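Local coordinates for sortase B (Clostridium perfringens, PDB 5YFK), which is probably a sortase-type cysteine transpeptidase, of a family that cleaves secreted proteins at a sorting signal and joins the proteins to the cell wall, at residues Ser199-Leu204 and Val221-Asp226; Asn52-Phe57 and Phe84-Ser89; Phe95-Asn100 and Val109-Asn114; Gly63-Phe68 and Arg116-Phe121. The protein carries 1 engineered substitution. All coordinates share one frame; numbering follows the deposited sequence.

Interaction 1 of 4, residues Ser199-Leu204 and Val221-Asp226; sequences SNDRIL and VAKEID
Lys223 reaches across to Asp201 so that its ammonium nitrogen meets the end of the carboxylate almost evenly. Lys223 NZ stands 3.1 Å from both Asp201 OD2 and Asp201 OD1, a salt bridge whose two hydrogen bonds are both weak. The lysine starts with CG tucked between its own backbone N and carbonyl carbon (chi1 62°) and then bends at chi3 (-90°), a shape that folds the long chain back toward the aspartate. Lysine suits the place because NZ has other acceptors, the carbonyl oxygen of Ile195 among them, while Asp201 OD2 also takes the N-H of Asn198.

On the other face, that of Leu204 and Ala222, Arg202 and Glu224 run side by side in the same direction, their guanidinium and carboxylate planes 22° apart. They do not touch at their charged ends: a water joins them, accepting from Arg202 NH2 and donating to Glu224 OE1 (2.6 Å). Arg202 NH1 is held by the carbonyl oxygens of Leu102 and Asp105.

Between these two charged pairs the strands pair antiparallel, with Leu204 N bonded to Ala222 O (2.8 Å) and Glu224 N to Arg202 O (2.9 Å). Branched Ile203 brings CD1 to Val221 CG1 at 3.9 Å, on the buried side facing helix 174-186. Shared among several partners and partly bridged by water, the charges probably fix the open end of this sortase hairpin by several modest attractions, the salt bridge among them.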
# COMPACT_ATOMS: atom_id res chain seq x y z
N SER A 199 5.70 19.68 3.33
CA SER A 199 4.39 19.77 2.71
C SER A 199 4.42 19.68 1.18
O SER A 199 3.39 19.49 0.55
CB SER A 199 3.73 21.09 3.13
OG SER A 199 4.25 22.15 2.35
N ASN A 200 5.60 19.66 0.58
CA ASN A 200 5.67 19.36 -0.85
C ASN A 200 5.63 17.87 -1.15
O ASN A 200 5.51 17.47 -2.31
CB ASN A 200 6.94 19.93 -1.47
CG ASN A 200 7.00 21.43 -1.40
OD1 ASN A 200 6.02 22.12 -1.71
ND2 ASN A 200 8.10 21.94 -0.86
N ASP A 201 5.73 17.04 -0.12
CA ASP A 201 5.86 15.61 -0.33
C ASP A 201 4.55 14.94 -0.74
O ASP A 201 3.44 15.47 -0.52
CB ASP A 201 6.40 14.93 0.93
CG ASP A 201 7.88 15.19 1.16
OD1 ASP A 201 8.64 15.16 0.17
OD2 ASP A 201 8.29 15.28 2.34
N ARG A 202 4.69 13.79 -1.38
CA ARG A 202 3.55 12.93 -1.64
C ARG A 202 3.74 11.65 -0.84
O ARG A 202 4.84 11.08 -0.83
CB ARG A 202 3.45 12.58 -3.12
CG ARG A 202 2.15 11.86 -3.43
CD ARG A 202 1.94 11.58 -4.91
NE ARG A 202 0.51 11.43 -5.16
CZ ARG A 202 -0.02 11.14 -6.35
NH1 ARG A 202 -1.34 11.20 -6.51
NH2 ARG A 202 0.75 10.72 -7.34
N ILE A 203 2.71 11.22 -0.14
CA ILE A 203 2.87 10.07 0.72
C ILE A 203 2.01 8.88 0.29
O ILE A 203 0.99 9.04 -0.37
CB ILE A 203 2.65 10.40 2.21
CG1 ILE A 203 1.26 11.00 2.45
CG2 ILE A 203 3.78 11.31 2.69
CD1 ILE A 203 0.83 10.99 3.91
N LEU A 204 2.40 7.73 0.83
CA LEU A 204 1.74 6.46 0.62
C LEU A 204 1.48 5.84 1.99
O LEU A 204 2.39 5.78 2.84
CB LEU A 204 2.66 5.53 -0.16
CG LEU A 204 2.15 4.11 -0.46
CD1 LEU A 204 0.87 4.01 -1.27
CD2 LEU A 204 3.24 3.34 -1.15
N VAL A 221 3.56 4.49 6.75
CA VAL A 221 3.50 5.69 5.90
C VAL A 221 4.89 5.99 5.34
O VAL A 221 5.91 5.91 6.05
CB VAL A 221 2.96 6.92 6.67
CG1 VAL A 221 2.48 7.99 5.71
CG2 VAL A 221 1.81 6.52 7.61
N ALA A 222 4.92 6.30 4.05
CA ALA A 222 6.16 6.48 3.31
C ALA A 222 6.02 7.70 2.40
O ALA A 222 4.90 8.08 2.02
CB ALA A 222 6.43 5.23 2.47
N LYS A 223 7.13 8.40 2.19
CA LYS A 223 7.18 9.54 1.27
C LYS A 223 7.92 9.28 -0.01
O LYS A 223 8.95 8.60 -0.04
CB LYS A 223 7.80 10.77 1.95
CG LYS A 223 9.23 10.59 2.37
CD LYS A 223 9.86 11.93 2.68
CE LYS A 223 10.51 12.57 1.46
NZ LYS A 223 10.99 13.95 1.77
N GLU A 224 7.45 9.92 -1.07
CA GLU A 224 8.03 9.70 -2.38
C GLU A 224 9.40 10.33 -2.43
O GLU A 224 9.58 11.46 -1.98
CB GLU A 224 7.17 10.25 -3.49
CG GLU A 224 7.66 9.77 -4.84
CD GLU A 224 6.71 10.09 -5.96
OE1 GLU A 224 5.61 10.66 -5.72
OE2 GLU A 224 7.05 9.70 -7.09
N ILE A 225 10.36 9.56 -2.93
CA ILE A 225 11.71 10.03 -3.10
C ILE A 225 12.19 9.85 -4.53
O ILE A 225 11.61 9.08 -5.29
CB ILE A 225 12.68 9.29 -2.17
CG1 ILE A 225 12.74 7.80 -2.54
CG2 ILE A 225 12.26 9.49 -0.72
CD1 ILE A 225 13.84 7.06 -1.80
N ASP A 226 13.29 10.54 -4.82
CA ASP A 226 13.85 10.68 -6.18
C ASP A 226 13.08 11.64 -7.08
O ASP A 226 13.68 12.25 -7.96
CB ASP A 226 13.98 9.33 -6.86
CG ASP A 226 15.20 8.59 -6.40
OD1 ASP A 226 16.20 9.27 -6.07
OD2 ASP A 226 15.11 7.36 -6.20
O HOH W 1 7.56 13.31 -1.51
O HOH W 2 3.61 10.11 -7.34

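Interaction 2 of 4, residues Asn52-Phe57 and Phe84-Ser89; sequences NPDYRF and FNKEKS
Asn52 works in two ways at once: its CB lies over a face of the Phe84 ring while its amide is bonded at both ends. The CB sits 4.1 Å from the centroid of the Phe84 ring and 18° off the normal, a CH-pi contact. Asn52 ND2 donates to Phe84 O at 2.8 Å, approaching from above the carbonyl plane instead of along a lone pair, and it is also hydrogen-bonded to Tyr79 OH. At the other end Asn52 OD1 accepts from Asp54 N at 2.9 Å. With CG anti to the backbone N (chi1 -174°), the amide is carried across to the 84-89 segment, and its two bonded ends fix the rotation of the group. Asparagine suits this place because one short side chain supplies both a donor and an acceptor.

The bond to Asp54 N makes an Asx turn, set within a type I beta turn from Asn52 to Tyr55. Together they lead from the end of helix 35-51 into strand 55-61, the first strand of the sortase sheet, while 84-89 belongs to the loop between strands 67-72 and 94-96.

Phe84 also presents its edge to Tyr55, whose CD1 is 4.1 Å from Phe84 CE1. This apolar ring fills a buried place, with Leu48 and Ile51 of helix 35-51 and Val71 of the sheet against it. Nearer the solvent, the extended Lys86 crosses the Asn52 side chain, its CE 3.3 Å from Asn52 OD1. Its NZ makes a long salt bridge of 3.9 Å to Asp54 OD2, an oxygen more firmly engaged by Tyr79 OH.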
# COMPACT_ATOMS: atom_id res chain seq x y z
N ASN A 52 -8.81 -7.14 -15.09
CA ASN A 52 -9.68 -6.41 -14.17
C ASN A 52 -9.51 -4.92 -14.35
O ASN A 52 -8.51 -4.35 -13.93
CB ASN A 52 -9.37 -6.80 -12.73
CG ASN A 52 -10.33 -6.19 -11.72
OD1 ASN A 52 -11.06 -5.23 -12.01
ND2 ASN A 52 -10.31 -6.72 -10.51
N PRO A 53 -10.52 -4.26 -14.91
CA PRO A 53 -10.40 -2.84 -15.20
C PRO A 53 -10.19 -1.97 -13.94
O PRO A 53 -9.86 -0.78 -14.05
CB PRO A 53 -11.75 -2.50 -15.85
CG PRO A 53 -12.33 -3.82 -16.29
CD PRO A 53 -11.84 -4.80 -15.27
N ASP A 54 -10.40 -2.56 -12.77
CA ASP A 54 -10.20 -1.84 -11.51
C ASP A 54 -8.71 -1.73 -11.14
O ASP A 54 -8.34 -1.03 -10.19
CB ASP A 54 -10.95 -2.57 -10.39
CG ASP A 54 -12.47 -2.52 -10.55
OD1 ASP A 54 -12.95 -1.59 -11.24
OD2 ASP A 54 -13.15 -3.20 -9.76
N TYR A 55 -7.87 -2.42 -11.90
CA TYR A 55 -6.42 -2.34 -11.70
C TYR A 55 -5.91 -0.90 -11.77
O TYR A 55 -6.31 -0.14 -12.66
CB TYR A 55 -5.71 -3.17 -12.77
CG TYR A 55 -4.21 -3.05 -12.70
CD1 TYR A 55 -3.49 -3.72 -11.72
CD2 TYR A 55 -3.52 -2.18 -13.54
CE1 TYR A 55 -2.12 -3.58 -11.63
CE2 TYR A 55 -2.14 -2.10 -13.51
CZ TYR A 55 -1.45 -2.78 -12.53
OH TYR A 55 -0.09 -2.63 -12.42
N ARG A 56 -5.01 -0.53 -10.86
CA ARG A 56 -4.44 0.81 -10.88
C ARG A 56 -2.92 0.84 -10.91
O ARG A 56 -2.33 1.68 -11.59
CB ARG A 56 -4.94 1.62 -9.68
CG ARG A 56 -6.46 1.77 -9.60
CD ARG A 56 -6.97 2.75 -10.66
NE ARG A 56 -8.43 2.88 -10.65
CZ ARG A 56 -9.24 2.21 -11.45
NH1 ARG A 56 -8.76 1.36 -12.35
NH2 ARG A 56 -10.55 2.35 -11.34
N PHE A 57 -2.28 -0.01 -10.10
CA PHE A 57 -0.83 -0.02 -10.05
C PHE A 57 -0.31 -1.30 -9.40
O PHE A 57 -1.09 -2.07 -8.81
CB PHE A 57 -0.27 1.23 -9.31
CG PHE A 57 -0.84 1.42 -7.93
CD1 PHE A 57 -0.17 0.93 -6.82
CD2 PHE A 57 -1.92 2.27 -7.72
CE1 PHE A 57 -0.68 1.12 -5.54
CE2 PHE A 57 -2.37 2.55 -6.44
CZ PHE A 57 -1.72 2.00 -5.34
N PHE A 84 -8.63 -10.86 -7.43
CA PHE A 84 -8.33 -10.02 -8.58
C PHE A 84 -9.27 -10.29 -9.76
O PHE A 84 -9.45 -9.42 -10.62
CB PHE A 84 -6.90 -10.23 -9.04
CG PHE A 84 -6.44 -9.20 -10.02
CD1 PHE A 84 -6.19 -7.90 -9.61
CD2 PHE A 84 -6.27 -9.51 -11.35
CE1 PHE A 84 -5.77 -6.94 -10.51
CE2 PHE A 84 -5.85 -8.56 -12.26
CZ PHE A 84 -5.59 -7.27 -11.84
N ASN A 85 -9.74 -11.53 -9.86
CA ASN A 85 -10.75 -11.93 -10.85
C ASN A 85 -12.17 -11.59 -10.43
O ASN A 85 -13.13 -11.98 -11.10
CB ASN A 85 -10.68 -13.44 -11.12
CG ASN A 85 -9.35 -13.87 -11.71
OD1 ASN A 85 -8.65 -14.71 -11.15
ND2 ASN A 85 -8.99 -13.27 -12.84
N LYS A 86 -12.31 -10.98 -9.25
CA LYS A 86 -13.61 -10.59 -8.70
C LYS A 86 -14.41 -11.78 -8.20
O LYS A 86 -15.60 -11.66 -7.90
CB LYS A 86 -14.42 -9.80 -9.73
CG LYS A 86 -13.73 -8.54 -10.21
CD LYS A 86 -14.71 -7.47 -10.67
CE LYS A 86 -14.06 -6.53 -11.66
NZ LYS A 86 -15.03 -5.59 -12.26
N GLU A 87 -13.74 -12.91 -8.01
CA GLU A 87 -14.36 -14.07 -7.40
C GLU A 87 -14.40 -13.88 -5.89
O GLU A 87 -13.52 -13.22 -5.32
CB GLU A 87 -13.59 -15.33 -7.78
CG GLU A 87 -13.56 -15.58 -9.29
CD GLU A 87 -12.35 -16.39 -9.76
OE1 GLU A 87 -11.46 -16.69 -8.93
OE2 GLU A 87 -12.26 -16.66 -10.98
N LYS A 88 -15.46 -14.38 -5.26
CA LYS A 88 -15.50 -14.55 -3.81
C LYS A 88 -14.17 -15.06 -3.29
O LYS A 88 -13.62 -16.03 -3.80
CB LYS A 88 -16.59 -15.56 -3.43
CG LYS A 88 -18.01 -15.14 -3.81
CD LYS A 88 -18.52 -14.00 -2.94
CE LYS A 88 -18.52 -14.35 -1.46
NZ LYS A 88 -19.34 -15.56 -1.17
N SER A 89 -13.67 -14.44 -2.23
CA SER A 89 -12.35 -14.78 -1.73
C SER A 89 -12.24 -14.35 -0.30
O SER A 89 -12.69 -13.26 0.07
CB SER A 89 -11.28 -14.10 -2.58
OG SER A 89 -10.01 -14.15 -1.92

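Interaction 3 of 4, residues Phe95-Asn100 and Val109-Asn114; sequences FVDSEN and VVYGHN
Phe95 and Tyr111 sit opposite one another in the ladder as an antiparallel hydrogen-bonded pair, and their opposite first torsions set how the rings meet. Phe95 has CG between its backbone N and carbonyl carbon; this chi1 of 62° swings the ring toward its neighbour and beneath Tyr111 CB, which rests over a face 3.9 Å from the centroid of the Phe95 ring. Tyr111 turns CG anti to its carbonyl carbon (chi1 -56°), directing its ring along the hairpin toward Asp97. The two ring planes, 25° apart, are slid so far that they barely overlap, although Phe95 CE2 still comes within 3.6 Å of Tyr111 CD1.

A phenol suits the far end: Tyr111 OH donates to Asp97 OD1 at 3.0 Å, meeting the lone pair that points away from OD2. The other oxygen, OD2, accepts Glu99 N in an Asx turn, so the carboxylate is held from both ends. Asn100, at the end of the type I turn that starts at Asp97, offers OD1 to Val109 N across the hairpin (2.8 Å), a nearly straight bond lying in the carbonyl plane; its ND2 is tied to Asp105 and Asn107. Small branched Val96 and Val110 occupy the other face of the sheet.

Backbone bonds such as Tyr111 N to Phe95 O (2.7 Å) complete the ladder. This is a beta hairpin of the sortase fold, and its second strand leads, by way of Gly112, to His113, predicted to be the catalytic proton donor/acceptor.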
# COMPACT_ATOMS: atom_id res chain seq x y z
N PHE A 95 -6.10 -3.18 -2.21
CA PHE A 95 -6.89 -2.12 -2.85
C PHE A 95 -6.62 -0.73 -2.32
O PHE A 95 -6.35 -0.51 -1.14
CB PHE A 95 -8.39 -2.44 -2.81
CG PHE A 95 -8.97 -2.54 -1.43
CD1 PHE A 95 -8.98 -3.73 -0.75
CD2 PHE A 95 -9.55 -1.43 -0.82
CE1 PHE A 95 -9.46 -3.81 0.55
CE2 PHE A 95 -10.10 -1.52 0.44
CZ PHE A 95 -10.14 -2.74 1.09
N VAL A 96 -6.69 0.21 -3.25
CA VAL A 96 -6.57 1.63 -2.94
C VAL A 96 -7.94 2.19 -2.55
O VAL A 96 -8.99 1.74 -3.04
CB VAL A 96 -5.92 2.44 -4.10
CG1 VAL A 96 -6.65 2.21 -5.41
CG2 VAL A 96 -5.84 3.93 -3.76
N ASP A 97 -7.91 3.10 -1.60
CA ASP A 97 -9.12 3.73 -1.10
C ASP A 97 -10.03 4.17 -2.24
O ASP A 97 -9.57 4.81 -3.19
CB ASP A 97 -8.75 4.96 -0.28
CG ASP A 97 -9.90 5.46 0.59
OD1 ASP A 97 -9.92 5.16 1.80
OD2 ASP A 97 -10.85 6.03 0.03
N SER A 98 -11.32 3.84 -2.13
CA SER A 98 -12.27 4.14 -3.22
C SER A 98 -12.43 5.65 -3.47
O SER A 98 -12.72 6.04 -4.59
CB SER A 98 -13.64 3.54 -2.90
OG SER A 98 -14.13 4.08 -1.67
N GLU A 99 -12.06 6.46 -2.48
CA GLU A 99 -12.16 7.92 -2.58
C GLU A 99 -10.87 8.57 -3.11
O GLU A 99 -10.88 9.74 -3.49
CB GLU A 99 -12.52 8.53 -1.21
CG GLU A 99 -13.76 7.94 -0.55
CD GLU A 99 -14.93 7.83 -1.52
OE1 GLU A 99 -15.39 6.68 -1.80
OE2 GLU A 99 -15.35 8.88 -2.06
N ASN A 100 -9.79 7.80 -3.23
CA ASN A 100 -8.55 8.33 -3.76
C ASN A 100 -8.68 8.80 -5.19
O ASN A 100 -9.13 8.06 -6.07
CB ASN A 100 -7.42 7.29 -3.70
CG ASN A 100 -6.42 7.57 -2.58
OD1 ASN A 100 -5.85 6.63 -2.04
ND2 ASN A 100 -6.10 8.83 -2.34
N VAL A 109 -3.81 5.84 -0.30
CA VAL A 109 -4.09 4.96 0.83
C VAL A 109 -4.46 3.60 0.36
O VAL A 109 -5.39 3.44 -0.45
CB VAL A 109 -5.22 5.54 1.71
CG1 VAL A 109 -5.62 4.55 2.80
CG2 VAL A 109 -4.79 6.86 2.31
N VAL A 110 -3.73 2.59 0.84
CA VAL A 110 -3.87 1.25 0.33
C VAL A 110 -4.12 0.29 1.50
O VAL A 110 -3.43 0.37 2.53
CB VAL A 110 -2.60 0.83 -0.46
CG1 VAL A 110 -2.70 -0.58 -0.99
CG2 VAL A 110 -2.33 1.81 -1.59
N TYR A 111 -5.04 -0.65 1.27
CA TYR A 111 -5.48 -1.62 2.28
C TYR A 111 -5.19 -3.04 1.82
O TYR A 111 -5.24 -3.36 0.61
CB TYR A 111 -6.99 -1.52 2.52
CG TYR A 111 -7.49 -0.17 2.92
CD1 TYR A 111 -7.80 0.79 1.97
CD2 TYR A 111 -7.65 0.16 4.26
CE1 TYR A 111 -8.29 2.03 2.35
CE2 TYR A 111 -7.96 1.45 4.64
CZ TYR A 111 -8.34 2.35 3.68
OH TYR A 111 -8.78 3.58 4.04
N GLY A 112 -5.00 -3.91 2.79
CA GLY A 112 -5.04 -5.35 2.54
C GLY A 112 -5.19 -6.13 3.82
O GLY A 112 -4.90 -5.63 4.90
N HIS A 113 -5.66 -7.37 3.69
CA HIS A 113 -5.87 -8.27 4.81
C HIS A 113 -4.55 -8.67 5.47
O HIS A 113 -3.51 -8.78 4.79
CB HIS A 113 -6.58 -9.54 4.33
CG HIS A 113 -8.07 -9.42 4.23
ND1 HIS A 113 -8.86 -9.09 5.32
CD2 HIS A 113 -8.92 -9.78 3.24
CE1 HIS A 113 -10.13 -9.23 4.99
NE2 HIS A 113 -10.20 -9.57 3.71
N ASN A 114 -4.64 -9.00 6.76
CA ASN A 114 -3.62 -9.76 7.45
C ASN A 114 -4.28 -10.96 8.09
O ASN A 114 -4.91 -10.83 9.13
CB ASN A 114 -2.95 -8.90 8.51
CG ASN A 114 -2.13 -9.71 9.51
OD1 ASN A 114 -1.73 -10.85 9.23
ND2 ASN A 114 -1.76 -9.07 10.61

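Interaction 4 of 4, residues Gly63-Phe68 and Arg116-Phe121; sequences GTNIDF and RNDTMF
Two polar links join Asn65 to the 116-121 loop. Asn65 ND2 donates to Asp118 O at 3.0 Å; the acceptor lies in the amide plane of Asn65, but the donor stands well above the carbonyl plane. OD1 takes a hydrogen from a water that also donates to Met120 O (2.8 Å). With CG between its backbone N and carbonyl carbon (chi1 66°), Asn65 turns both amide ends toward the loop, a task for which its donor and acceptor suit it. The neighbouring Asp118 carboxylate is bonded to Gln123.

Apolar contacts lie deeper. Ile66 sends CG2 to Phe121 CE1 at 3.6 Å, the two side chains crossing at about a right angle, and a branched residue can do this while its CG1 rests near Met120 O. Phe121 continues inward to Ile94, Leu206 and Thr208.

A Met-aromatic contact completes the set: Met120 SD lies obliquely 4.7 Å from the centroid of the Phe68 ring, which Tyr17 also meets. Met120 is also beside the side chain of His113, the predicted proton donor/acceptor. Direct and water-mediated bonds to loop carbonyls, backed by apolar side chains, thus probably help to position this loop near the active site.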
# COMPACT_ATOMS: atom_id res chain seq x y z
N GLY A 63 11.98 -6.47 1.08
CA GLY A 63 12.25 -7.39 2.17
C GLY A 63 11.08 -8.23 2.64
O GLY A 63 11.11 -8.79 3.73
N THR A 64 9.98 -8.19 1.89
CA THR A 64 8.75 -8.90 2.24
C THR A 64 8.23 -9.66 1.02
O THR A 64 8.80 -9.58 -0.07
CB THR A 64 7.61 -7.93 2.62
OG1 THR A 64 7.17 -7.26 1.43
CG2 THR A 64 8.09 -6.91 3.65
N ASN A 65 7.18 -10.43 1.25
CA ASN A 65 6.43 -11.07 0.18
C ASN A 65 5.26 -10.25 -0.33
O ASN A 65 4.39 -10.77 -1.02
CB ASN A 65 5.92 -12.44 0.61
CG ASN A 65 4.89 -12.38 1.72
OD1 ASN A 65 4.73 -11.36 2.38
ND2 ASN A 65 4.16 -13.46 1.89
N ILE A 66 5.30 -8.95 -0.07
CA ILE A 66 4.30 -8.04 -0.59
C ILE A 66 4.68 -7.61 -2.01
O ILE A 66 5.62 -6.85 -2.23
CB ILE A 66 4.06 -6.84 0.34
CG1 ILE A 66 3.64 -7.31 1.72
CG2 ILE A 66 2.97 -5.93 -0.23
CD1 ILE A 66 3.77 -6.21 2.75
N ASP A 67 3.95 -8.14 -2.97
CA ASP A 67 4.32 -8.12 -4.38
C ASP A 67 3.05 -8.41 -5.18
O ASP A 67 2.74 -9.58 -5.52
CB ASP A 67 5.38 -9.18 -4.67
CG ASP A 67 6.03 -9.03 -6.02
OD1 ASP A 67 5.65 -8.12 -6.79
OD2 ASP A 67 6.94 -9.83 -6.30
N PHE A 68 2.24 -7.38 -5.36
CA PHE A 68 0.86 -7.56 -5.78
C PHE A 68 0.41 -6.50 -6.79
O PHE A 68 0.75 -5.32 -6.66
CB PHE A 68 -0.07 -7.48 -4.56
CG PHE A 68 0.17 -8.55 -3.54
CD1 PHE A 68 -0.16 -9.86 -3.81
CD2 PHE A 68 0.65 -8.24 -2.28
CE1 PHE A 68 0.04 -10.85 -2.87
CE2 PHE A 68 0.87 -9.22 -1.34
CZ PHE A 68 0.55 -10.52 -1.63
N ARG A 116 -3.07 -13.90 8.95
CA ARG A 116 -2.30 -14.66 9.95
C ARG A 116 -1.69 -15.90 9.33
O ARG A 116 -1.08 -16.71 10.03
CB ARG A 116 -3.17 -15.04 11.16
CG ARG A 116 -3.58 -13.86 12.02
CD ARG A 116 -3.36 -14.14 13.51
NE ARG A 116 -2.06 -13.67 13.98
CZ ARG A 116 -1.70 -13.60 15.27
NH1 ARG A 116 -2.56 -13.97 16.21
NH2 ARG A 116 -0.49 -13.17 15.60
N ASN A 117 -1.72 -15.98 8.01
CA ASN A 117 -1.06 -17.05 7.29
C ASN A 117 0.00 -16.50 6.35
O ASN A 117 0.29 -17.09 5.30
CB ASN A 117 -2.07 -17.84 6.49
CG ASN A 117 -2.51 -17.10 5.25
OD1 ASN A 117 -2.95 -15.96 5.34
ND2 ASN A 117 -2.19 -17.65 4.09
N ASP A 118 0.55 -15.34 6.68
CA ASP A 118 1.70 -14.83 5.93
C ASP A 118 1.37 -14.51 4.47
O ASP A 118 2.13 -14.85 3.56
CB ASP A 118 2.81 -15.87 5.99
CG ASP A 118 4.18 -15.24 5.91
OD1 ASP A 118 4.26 -14.01 5.99
OD2 ASP A 118 5.17 -15.99 5.72
N THR A 119 0.21 -13.91 4.22
CA THR A 119 -0.16 -13.49 2.87
C THR A 119 -0.78 -12.10 2.86
O THR A 119 -1.14 -11.59 3.90
CB THR A 119 -1.18 -14.46 2.24
OG1 THR A 119 -2.38 -14.48 3.03
CG2 THR A 119 -0.59 -15.86 2.13
N MET A 120 -0.92 -11.52 1.66
CA MET A 120 -1.49 -10.18 1.47
C MET A 120 -0.63 -9.17 2.22
O MET A 120 0.58 -9.10 1.97
CB MET A 120 -2.95 -10.12 1.86
CG MET A 120 -3.79 -11.20 1.16
SD MET A 120 -3.47 -11.47 -0.61
CE MET A 120 -4.26 -10.07 -1.37
N PHE A 121 -1.22 -8.42 3.14
CA PHE A 121 -0.46 -7.39 3.92
C PHE A 121 -0.03 -7.89 5.32
O PHE A 121 0.47 -7.10 6.15
CB PHE A 121 -1.27 -6.09 4.05
CG PHE A 121 -0.96 -5.02 3.01
CD1 PHE A 121 -0.32 -5.32 1.82
CD2 PHE A 121 -1.63 -3.79 3.09
CE1 PHE A 121 -0.11 -4.35 0.84
CE2 PHE A 121 -1.41 -2.81 2.13
CZ PHE A 121 -0.65 -3.08 1.00
O HOH W 3 2.32 -10.47 3.64

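From the N terminus, interaction 2 comes first: it ties the start of strand 55-61, just after helix 35-51, to the loop following strand 67-72. Interaction 4 opens at 63-68, between the two segments of interaction 2, and closes beyond them at 116-121, so the two cross. Interaction 3, the hairpin of 95-100 and 109-114, falls wholly between the two segments of interaction 4 and touches it where His113 O probably bonds to Phe121 N. Phe57 of interaction 2 packs on Val96 and Val110 of interaction 3. Interaction 1 follows in series, closing the hairpin of strands 203-210 and 216-225; its Leu204 meets Val110, joining neighbouring strands of the same sheet.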